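Local coordinates for protein kojibiose phosphorylase (Gut metagenome, PDB 6W0P) that is a glycoside hydrolase family 65 enzyme of the phosphorylase type, with a largely helical central catalytic domain, at residues A[360-373]-A[426-439]. Residues are numbered along the deposited sequence; the frame is centred on the assembly and turned at random.
Sequences YLYSNQEAAKDLIM and AIYHYMKIYNDHKF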
ATOM      1  N   TYR A 360      -6.033 -22.575 -27.934  1.00 29.54           N
ATOM      2  CA  TYR A 360      -7.484 -22.844 -28.160  1.00 30.53           C
ATOM      3  C   TYR A 360      -7.893 -22.407 -29.576  1.00 30.09           C
ATOM      4  O   TYR A 360      -8.720 -23.090 -30.173  1.00 30.74           O
ATOM      5  CB  TYR A 360      -8.349 -22.250 -27.040  1.00 30.60           C
ATOM      6  CG  TYR A 360      -7.992 -22.820 -25.689  1.00 31.01           C
ATOM      7  CD1 TYR A 360      -8.418 -24.083 -25.301  1.00 31.14           C
ATOM      8  CD2 TYR A 360      -7.216 -22.095 -24.795  1.00 30.67           C
ATOM      9  CE1 TYR A 360      -8.063 -24.618 -24.071  1.00 31.16           C
ATOM     10  CE2 TYR A 360      -6.847 -22.617 -23.565  1.00 30.99           C
ATOM     11  CZ  TYR A 360      -7.271 -23.885 -23.199  1.00 31.65           C
ATOM     12  OH  TYR A 360      -6.899 -24.393 -21.977  1.00 32.59           O
ATOM     13  N   LEU A 361      -7.321 -21.319 -30.092  1.00 30.70           N
ATOM     14  CA  LEU A 361      -7.619 -20.775 -31.441  1.00 30.84           C
ATOM     15  C   LEU A 361      -7.318 -21.838 -32.501  1.00 31.17           C
ATOM     16  O   LEU A 361      -8.047 -21.890 -33.479  1.00 30.87           O
ATOM     17  CB  LEU A 361      -6.797 -19.510 -31.686  1.00 30.74           C
ATOM     18  CG  LEU A 361      -7.332 -18.246 -31.024  1.00 30.71           C
ATOM     19  CD1 LEU A 361      -6.313 -17.123 -31.116  1.00 30.73           C
ATOM     20  CD2 LEU A 361      -8.673 -17.815 -31.610  1.00 30.58           C
ATOM     21  N   TYR A 362      -6.291 -22.665 -32.284  1.00 31.36           N
ATOM     22  CA  TYR A 362      -5.781 -23.644 -33.276  1.00 30.67           C
ATOM     23  C   TYR A 362      -6.291 -25.059 -32.993  1.00 30.68           C
ATOM     24  O   TYR A 362      -5.955 -25.945 -33.785  1.00 31.54           O
ATOM     25  CB  TYR A 362      -4.254 -23.576 -33.325  1.00 30.45           C
ATOM     26  CG  TYR A 362      -3.735 -22.364 -34.044  1.00 30.23           C
ATOM     27  CD1 TYR A 362      -3.750 -22.298 -35.427  1.00 30.19           C
ATOM     28  CD2 TYR A 362      -3.251 -21.270 -33.340  1.00 29.92           C
ATOM     29  CE1 TYR A 362      -3.278 -21.180 -36.087  1.00 30.52           C
ATOM     30  CE2 TYR A 362      -2.765 -20.147 -33.985  1.00 29.76           C
ATOM     31  CZ  TYR A 362      -2.797 -20.099 -35.368  1.00 30.29           C
ATOM     32  OH  TYR A 362      -2.356 -18.986 -36.024  1.00 30.95           O
ATOM     33  N   SER A 363      -7.096 -25.270 -31.951  1.00 31.17           N
ATOM     34  CA  SER A 363      -7.635 -26.606 -31.574  1.00 31.26           C
ATOM     35  C   SER A 363      -9.152 -26.601 -31.406  1.00 31.64           C
ATOM     36  O   SER A 363      -9.730 -27.644 -31.640  1.00 32.85           O
ATOM     37  CB  SER A 363      -6.984 -27.168 -30.331  1.00 30.88           C
ATOM     38  OG  SER A 363      -7.275 -26.388 -29.182  1.00 30.70           O
ATOM     39  N   ASN A 364      -9.786 -25.522 -30.963  1.00 32.03           N
ATOM     40  CA  ASN A 364     -11.193 -25.609 -30.484  1.00 32.27           C
ATOM     41  C   ASN A 364     -11.834 -24.224 -30.532  1.00 32.92           C
ATOM     42  O   ASN A 364     -11.705 -23.466 -29.549  1.00 33.60           O
ATOM     43  CB  ASN A 364     -11.222 -26.221 -29.086  1.00 31.54           C
ATOM     44  CG  ASN A 364     -12.606 -26.464 -28.526  1.00 32.08           C
ATOM     45  OD1 ASN A 364     -13.601 -26.098 -29.152  1.00 31.79           O
ATOM     46  ND2 ASN A 364     -12.657 -27.061 -27.328  1.00 30.80           N
ATOM     47  N   GLN A 365     -12.538 -23.918 -31.616  1.00 33.64           N
ATOM     48  CA  GLN A 365     -13.118 -22.567 -31.812  1.00 34.54           C
ATOM     49  C   GLN A 365     -14.054 -22.195 -30.658  1.00 35.00           C
ATOM     50  O   GLN A 365     -14.091 -21.008 -30.269  1.00 36.19           O
ATOM     51  CB  GLN A 365     -13.910 -22.473 -33.108  1.00 34.37           C
ATOM     52  CG  GLN A 365     -14.342 -21.045 -33.383  1.00 34.00           C
ATOM     53  CD  GLN A 365     -15.117 -20.951 -34.664  1.00 34.58           C
ATOM     54  OE1 GLN A 365     -15.153 -21.902 -35.442  1.00 35.07           O
ATOM     55  NE2 GLN A 365     -15.748 -19.808 -34.870  1.00 33.30           N
ATOM     56  N   GLU A 366     -14.840 -23.149 -30.187  1.00 36.23           N
ATOM     57  CA  GLU A 366     -15.867 -22.933 -29.139  1.00 37.86           C
ATOM     58  C   GLU A 366     -15.155 -22.572 -27.823  1.00 36.27           C
ATOM     59  O   GLU A 366     -15.631 -21.683 -27.102  1.00 35.67           O
ATOM     60  CB  GLU A 366     -16.745 -24.187 -29.060  1.00 40.11           C
ATOM     61  CG  GLU A 366     -18.016 -24.022 -28.237  1.00 42.60           C
ATOM     62  CD  GLU A 366     -19.017 -22.967 -28.715  1.00 44.77           C
ATOM     63  OE1 GLU A 366     -18.918 -22.490 -29.886  1.00 45.73           O
ATOM     64  OE2 GLU A 366     -19.916 -22.621 -27.900  1.00 46.70           O
ATOM     65  N   ALA A 367     -14.024 -23.209 -27.527  1.00 35.26           N
ATOM     66  CA  ALA A 367     -13.194 -22.851 -26.361  1.00 34.85           C
ATOM     67  C   ALA A 367     -12.632 -21.434 -26.544  1.00 34.71           C
ATOM     68  O   ALA A 367     -12.808 -20.620 -25.614  1.00 34.51           O
ATOM     69  CB  ALA A 367     -12.116 -23.881 -26.150  1.00 34.93           C
ATOM     70  N   ALA A 368     -12.019 -21.125 -27.691  1.00 33.67           N
ATOM     71  CA  ALA A 368     -11.476 -19.775 -27.992  1.00 33.69           C
ATOM     72  C   ALA A 368     -12.584 -18.725 -27.826  1.00 34.01           C
ATOM     73  O   ALA A 368     -12.375 -17.732 -27.127  1.00 33.16           O
ATOM     74  CB  ALA A 368     -10.891 -19.721 -29.380  1.00 33.15           C
ATOM     75  N   LYS A 369     -13.735 -18.939 -28.455  1.00 35.23           N
ATOM     76  CA  LYS A 369     -14.874 -17.979 -28.408  1.00 36.51           C
ATOM     77  C   LYS A 369     -15.393 -17.841 -26.966  1.00 35.39           C
ATOM     78  O   LYS A 369     -15.703 -16.710 -26.565  1.00 34.70           O
ATOM     79  CB  LYS A 369     -15.972 -18.412 -29.387  1.00 39.46           C
ATOM     80  CG  LYS A 369     -17.309 -17.697 -29.243  1.00 42.16           C
ATOM     81  CD  LYS A 369     -18.068 -17.478 -30.555  1.00 45.39           C
ATOM     82  CE  LYS A 369     -19.209 -18.454 -30.786  1.00 48.66           C
ATOM     83  NZ  LYS A 369     -19.649 -18.450 -32.208  1.00 50.91           N
ATOM     84  N   ASP A 370     -15.451 -18.938 -26.199  1.00 34.63           N
ATOM     85  CA  ASP A 370     -15.976 -18.950 -24.806  1.00 33.40           C
ATOM     86  C   ASP A 370     -15.055 -18.142 -23.892  1.00 33.47           C
ATOM     87  O   ASP A 370     -15.590 -17.384 -23.047  1.00 33.13           O
ATOM     88  CB  ASP A 370     -16.250 -20.366 -24.305  1.00 32.83           C
ATOM     89  CG  ASP A 370     -17.634 -20.872 -24.696  1.00 33.47           C
ATOM     90  OD1 ASP A 370     -18.338 -20.113 -25.369  1.00 33.19           O
ATOM     91  OD2 ASP A 370     -17.999 -22.026 -24.340  1.00 33.53           O
ATOM     92  N   LEU A 371     -13.735 -18.253 -24.070  1.00 33.49           N
ATOM     93  CA  LEU A 371     -12.760 -17.414 -23.327  1.00 33.75           C
ATOM     94  C   LEU A 371     -13.099 -15.929 -23.510  1.00 34.12           C
ATOM     95  O   LEU A 371     -13.099 -15.213 -22.493  1.00 34.78           O
ATOM     96  CB  LEU A 371     -11.334 -17.727 -23.780  1.00 33.39           C
ATOM     97  CG  LEU A 371     -10.763 -18.995 -23.175  1.00 33.35           C
ATOM     98  CD1 LEU A 371      -9.395 -19.310 -23.749  1.00 33.82           C
ATOM     99  CD2 LEU A 371     -10.682 -18.870 -21.668  1.00 33.40           C
ATOM    100  N   ILE A 372     -13.419 -15.476 -24.731  1.00 34.53           N
ATOM    101  CA  ILE A 372     -13.810 -14.054 -24.975  1.00 33.90           C
ATOM    102  C   ILE A 372     -15.217 -13.782 -24.410  1.00 34.40           C
ATOM    103  O   ILE A 372     -15.418 -12.687 -23.870  1.00 33.97           O
ATOM    104  CB  ILE A 372     -13.665 -13.710 -26.453  1.00 34.28           C
ATOM    105  CG1 ILE A 372     -12.210 -13.853 -26.893  1.00 34.72           C
ATOM    106  CG2 ILE A 372     -14.194 -12.325 -26.750  1.00 35.40           C
ATOM    107  CD1 ILE A 372     -12.052 -14.327 -28.329  1.00 35.08           C
ATOM    108  N   MET A 373     -16.140 -14.747 -24.460  1.00 34.56           N
ATOM    109  CA  MET A 373     -17.543 -14.552 -23.983  1.00 34.38           C
ATOM    110  C   MET A 373     -17.515 -14.370 -22.466  1.00 33.81           C
ATOM    111  O   MET A 373     -18.344 -13.585 -21.913  1.00 33.20           O
ATOM    112  CB  MET A 373     -18.449 -15.740 -24.328  1.00 34.74           C
ATOM    113  CG  MET A 373     -18.841 -15.827 -25.798  1.00 35.37           C
ATOM    114  SD  MET A 373     -19.447 -14.311 -26.519  1.00 36.09           S
ATOM    115  CE  MET A 373     -20.851 -13.976 -25.463  1.00 36.34           C
ATOM    116  N   ALA A 426      -7.465 -10.274 -28.046  1.00 30.52           N
ATOM    117  CA  ALA A 426      -8.174 -11.567 -28.159  1.00 31.26           C
ATOM    118  C   ALA A 426      -9.259 -11.467 -29.240  1.00 31.79           C
ATOM    119  O   ALA A 426      -9.304 -12.365 -30.090  1.00 31.41           O
ATOM    120  CB  ALA A 426      -8.754 -11.996 -26.827  1.00 31.41           C
ATOM    121  N   ILE A 427     -10.084 -10.409 -29.231  1.00 32.45           N
ATOM    122  CA  ILE A 427     -11.158 -10.231 -30.251  1.00 33.05           C
ATOM    123  C   ILE A 427     -10.503 -10.238 -31.633  1.00 33.87           C
ATOM    124  O   ILE A 427     -10.938 -11.050 -32.491  1.00 35.27           O
ATOM    125  CB  ILE A 427     -11.979  -8.962 -29.987  1.00 33.55           C
ATOM    126  CG1 ILE A 427     -12.876  -9.111 -28.758  1.00 33.49           C
ATOM    127  CG2 ILE A 427     -12.782  -8.559 -31.213  1.00 33.91           C
ATOM    128  CD1 ILE A 427     -13.318  -7.781 -28.171  1.00 34.13           C
ATOM    129  N   TYR A 428      -9.485  -9.393 -31.821  1.00 33.44           N
ATOM    130  CA  TYR A 428      -8.667  -9.263 -33.052  1.00 33.82           C
ATOM    131  C   TYR A 428      -8.045 -10.610 -33.456  1.00 32.98           C
ATOM    132  O   TYR A 428      -8.152 -11.014 -34.623  1.00 33.36           O
ATOM    133  CB  TYR A 428      -7.596  -8.201 -32.831  1.00 35.10           C
ATOM    134  CG  TYR A 428      -6.489  -8.187 -33.849  1.00 37.49           C
ATOM    135  CD1 TYR A 428      -6.663  -7.626 -35.106  1.00 39.23           C
ATOM    136  CD2 TYR A 428      -5.244  -8.714 -33.543  1.00 38.89           C
ATOM    137  CE1 TYR A 428      -5.637  -7.616 -36.042  1.00 39.82           C
ATOM    138  CE2 TYR A 428      -4.205  -8.696 -34.461  1.00 39.86           C
ATOM    139  CZ  TYR A 428      -4.403  -8.150 -35.714  1.00 40.36           C
ATOM    140  OH  TYR A 428      -3.344  -8.147 -36.584  1.00 44.06           O
ATOM    141  N   HIS A 429      -7.406 -11.312 -32.525  1.00 31.55           N
ATOM    142  CA  HIS A 429      -6.736 -12.609 -32.795  1.00 30.60           C
ATOM    143  C   HIS A 429      -7.792 -13.636 -33.226  1.00 30.39           C
ATOM    144  O   HIS A 429      -7.572 -14.366 -34.208  1.00 29.52           O
ATOM    145  CB  HIS A 429      -5.899 -13.036 -31.578  1.00 29.81           C
ATOM    146  CG  HIS A 429      -4.783 -13.967 -31.905  1.00 29.20           C
ATOM    147  ND1 HIS A 429      -3.955 -14.488 -30.930  1.00 29.01           N
ATOM    148  CD2 HIS A 429      -4.405 -14.521 -33.071  1.00 29.30           C
ATOM    149  CE1 HIS A 429      -3.081 -15.298 -31.505  1.00 29.73           C
ATOM    150  NE2 HIS A 429      -3.339 -15.346 -32.820  1.00 29.39           N
ATOM    151  N   TYR A 430      -8.931 -13.639 -32.543  1.00 30.72           N
ATOM    152  CA  TYR A 430     -10.059 -14.557 -32.802  1.00 31.04           C
ATOM    153  C   TYR A 430     -10.585 -14.349 -34.232  1.00 32.53           C
ATOM    154  O   TYR A 430     -10.808 -15.341 -34.976  1.00 31.65           O
ATOM    155  CB  TYR A 430     -11.177 -14.309 -31.793  1.00 30.63           C
ATOM    156  CG  TYR A 430     -12.378 -15.172 -32.051  1.00 30.71           C
ATOM    157  CD1 TYR A 430     -12.280 -16.540 -31.895  1.00 30.38           C
ATOM    158  CD2 TYR A 430     -13.586 -14.643 -32.486  1.00 30.60           C
ATOM    159  CE1 TYR A 430     -13.357 -17.374 -32.145  1.00 30.45           C
ATOM    160  CE2 TYR A 430     -14.676 -15.462 -32.729  1.00 30.83           C
ATOM    161  CZ  TYR A 430     -14.553 -16.836 -32.573  1.00 30.75           C
ATOM    162  OH  TYR A 430     -15.581 -17.690 -32.811  1.00 30.60           O
ATOM    163  N   MET A 431     -10.815 -13.083 -34.592  1.00 33.78           N
ATOM    164  CA  MET A 431     -11.343 -12.702 -35.922  1.00 35.56           C
ATOM    165  C   MET A 431     -10.272 -13.042 -36.967  1.00 36.76           C
ATOM    166  O   MET A 431     -10.644 -13.462 -38.073  1.00 36.62           O
ATOM    167  CB  MET A 431     -11.710 -11.212 -35.971  1.00 35.38           C
ATOM    168  CG  MET A 431     -12.878 -10.870 -35.053  1.00 35.42           C
ATOM    169  SD  MET A 431     -14.437 -11.704 -35.534  1.00 36.45           S
ATOM    170  CE  MET A 431     -14.700 -10.930 -37.130  1.00 35.81           C
ATOM    171  N   LYS A 432      -8.995 -12.928 -36.610  1.00 37.01           N
ATOM    172  CA  LYS A 432      -7.896 -13.196 -37.561  1.00 39.34           C
ATOM    173  C   LYS A 432      -7.847 -14.700 -37.883  1.00 38.47           C
ATOM    174  O   LYS A 432      -7.506 -15.031 -39.008  1.00 38.01           O
ATOM    175  CB  LYS A 432      -6.573 -12.679 -37.000  1.00 41.61           C
ATOM    176  CG  LYS A 432      -5.384 -12.898 -37.921  1.00 44.54           C
ATOM    177  CD  LYS A 432      -4.069 -12.898 -37.196  1.00 47.99           C
ATOM    178  CE  LYS A 432      -3.295 -11.600 -37.302  1.00 51.55           C
ATOM    179  NZ  LYS A 432      -1.965 -11.743 -36.652  1.00 54.26           N
ATOM    180  N   ILE A 433      -8.204 -15.578 -36.947  1.00 36.55           N
ATOM    181  CA  ILE A 433      -8.194 -17.049 -37.190  1.00 36.51           C
ATOM    182  C   ILE A 433      -9.529 -17.493 -37.807  1.00 36.61           C
ATOM    183  O   ILE A 433      -9.489 -18.382 -38.664  1.00 36.85           O
ATOM    184  CB  ILE A 433      -7.860 -17.813 -35.893  1.00 35.94           C
ATOM    185  CG1 ILE A 433      -6.536 -17.357 -35.271  1.00 35.77           C
ATOM    186  CG2 ILE A 433      -7.875 -19.309 -36.142  1.00 36.32           C
ATOM    187  CD1 ILE A 433      -5.343 -17.424 -36.210  1.00 36.70           C
ATOM    188  N   TYR A 434     -10.665 -16.913 -37.408  1.00 37.01           N
ATOM    189  CA  TYR A 434     -12.020 -17.446 -37.729  1.00 37.85           C
ATOM    190  C   TYR A 434     -12.933 -16.472 -38.479  1.00 39.42           C
ATOM    191  O   TYR A 434     -14.012 -16.915 -38.936  1.00 40.85           O
ATOM    192  CB  TYR A 434     -12.721 -17.830 -36.437  1.00 36.42           C
ATOM    193  CG  TYR A 434     -12.118 -19.064 -35.837  1.00 35.45           C
ATOM    194  CD1 TYR A 434     -12.288 -20.290 -36.454  1.00 34.99           C
ATOM    195  CD2 TYR A 434     -11.358 -18.999 -34.680  1.00 34.58           C
ATOM    196  CE1 TYR A 434     -11.746 -21.438 -35.902  1.00 35.09           C
ATOM    197  CE2 TYR A 434     -10.813 -20.136 -34.118  1.00 33.85           C
ATOM    198  CZ  TYR A 434     -11.012 -21.356 -34.733  1.00 34.13           C
ATOM    199  OH  TYR A 434     -10.481 -22.483 -34.198  1.00 33.23           O
ATOM    200  N   ASN A 435     -12.557 -15.198 -38.559  1.00 40.51           N
ATOM    201  CA  ASN A 435     -13.374 -14.116 -39.168  1.00 41.39           C
ATOM    202  C   ASN A 435     -14.866 -14.391 -38.922  1.00 41.87           C
ATOM    203  O   ASN A 435     -15.612 -14.506 -39.906  1.00 43.97           O
ATOM    204  CB  ASN A 435     -13.031 -13.969 -40.649  1.00 41.73           C
ATOM    205  CG  ASN A 435     -13.566 -12.671 -41.206  1.00 42.68           C
ATOM    206  OD1 ASN A 435     -14.194 -11.902 -40.483  1.00 41.61           O
ATOM    207  ND2 ASN A 435     -13.315 -12.421 -42.483  1.00 43.41           N
ATOM    208  N   ASP A 436     -15.264 -14.475 -37.650  1.00 41.53           N
ATOM    209  CA  ASP A 436     -16.618 -14.859 -37.179  1.00 42.15           C
ATOM    210  C   ASP A 436     -17.514 -13.614 -37.167  1.00 43.25           C
ATOM    211  O   ASP A 436     -17.577 -12.918 -36.134  1.00 43.73           O
ATOM    212  CB  ASP A 436     -16.510 -15.524 -35.810  1.00 42.42           C
ATOM    213  CG  ASP A 436     -17.820 -15.981 -35.195  1.00 43.46           C
ATOM    214  OD1 ASP A 436     -18.898 -15.544 -35.688  1.00 43.24           O
ATOM    215  OD2 ASP A 436     -17.748 -16.744 -34.200  1.00 42.37           O
ATOM    216  N   HIS A 437     -18.202 -13.354 -38.283  1.00 44.17           N
ATOM    217  CA  HIS A 437     -19.026 -12.132 -38.499  1.00 44.26           C
ATOM    218  C   HIS A 437     -20.082 -11.984 -37.396  1.00 44.74           C
ATOM    219  O   HIS A 437     -20.236 -10.857 -36.891  1.00 44.22           O
ATOM    220  CB  HIS A 437     -19.668 -12.151 -39.886  1.00 44.22           C
ATOM    221  CG  HIS A 437     -20.052 -10.799 -40.376  1.00 43.47           C
ATOM    222  ND1 HIS A 437     -21.289 -10.247 -40.115  1.00 43.43           N
ATOM    223  CD2 HIS A 437     -19.371  -9.895 -41.103  1.00 43.54           C
ATOM    224  CE1 HIS A 437     -21.359  -9.059 -40.670  1.00 43.84           C
ATOM    225  NE2 HIS A 437     -20.198  -8.820 -41.277  1.00 44.07           N
ATOM    226  N   LYS A 438     -20.780 -13.071 -37.055  1.00 46.54           N
ATOM    227  CA  LYS A 438     -21.884 -13.095 -36.059  1.00 48.85           C
ATOM    228  C   LYS A 438     -21.372 -12.754 -34.653  1.00 46.54           C
ATOM    229  O   LYS A 438     -22.051 -12.000 -33.948  1.00 46.15           O
ATOM    230  CB  LYS A 438     -22.581 -14.454 -36.064  1.00 52.16           C
ATOM    231  CG  LYS A 438     -23.328 -14.759 -37.353  1.00 57.55           C
ATOM    232  CD  LYS A 438     -24.664 -15.457 -37.152  1.00 61.56           C
ATOM    233  CE  LYS A 438     -25.443 -15.625 -38.448  1.00 64.81           C
ATOM    234  NZ  LYS A 438     -26.770 -14.960 -38.390  1.00 66.84           N
ATOM    235  N   PHE A 439     -20.235 -13.317 -34.239  1.00 45.35           N
ATOM    236  CA  PHE A 439     -19.582 -12.956 -32.962  1.00 42.99           C
ATOM    237  C   PHE A 439     -19.341 -11.438 -32.938  1.00 43.35           C
ATOM    238  O   PHE A 439     -19.688 -10.811 -31.922  1.00 43.77           O
ATOM    239  CB  PHE A 439     -18.259 -13.690 -32.743  1.00 42.33           C
ATOM    240  CG  PHE A 439     -17.496 -13.064 -31.611  1.00 40.77           C
ATOM    241  CD1 PHE A 439     -17.915 -13.243 -30.303  1.00 40.04           C
ATOM    242  CD2 PHE A 439     -16.457 -12.184 -31.863  1.00 40.13           C
ATOM    243  CE1 PHE A 439     -17.268 -12.601 -29.261  1.00 39.83           C
ATOM    244  CE2 PHE A 439     -15.806 -11.553 -30.814  1.00 40.34           C
ATOM    245  CZ  PHE A 439     -16.216 -11.755 -29.517  1.00 39.51           C
TER
HETATM  246  O   HOH W   1      -1.609 -16.743 -34.481  1.00 29.68           O
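Gln365 swings CG opposite the backbone N (chi1 -173°) and, extended beyond, lies along Tyr434, while Tyr430, its ring carbon CG likewise opposite the backbone N (chi1 177°), reaches across to the amide end. CG of Gln365 sits over the Tyr434 ring, 3.5 Å from its centroid, and the amide stacks on that face, its plane turned 13° from the ring; CG2 of Ile433 covers the opposite face. Gln365 NE2 gives Tyr430 OH an in-plane, nearly straight bond (3.0 Å). That hydroxyl in turn donates to the anti lone pair of Asp436 OD2 (2.7 Å), and Lys369 NZ approaches the syn lone pair of the same OD2 of Asp436 in a salt bridge (3.2 Å), so two donors grip one oxygen. Asp436, the N-cap of helix 437-458, accepts from Phe439 N through OD1. Beside this polar cluster, Leu361 is a knob among His429, Tyr430, Ile433 and Tyr434, its CD1 3.5 Å from the centroid of the His429 ring. A water joins His429 NE2 to Tyr362 OH. Ile372 fills a second hole, CG2 meeting Phe439 CZ at 3.5 Å. Segments 365-373 and 426-434 run nearly antiparallel, knobs-into-holes, within the helical catalytic domain, the (α/α)6 barrel characteristic of family 65.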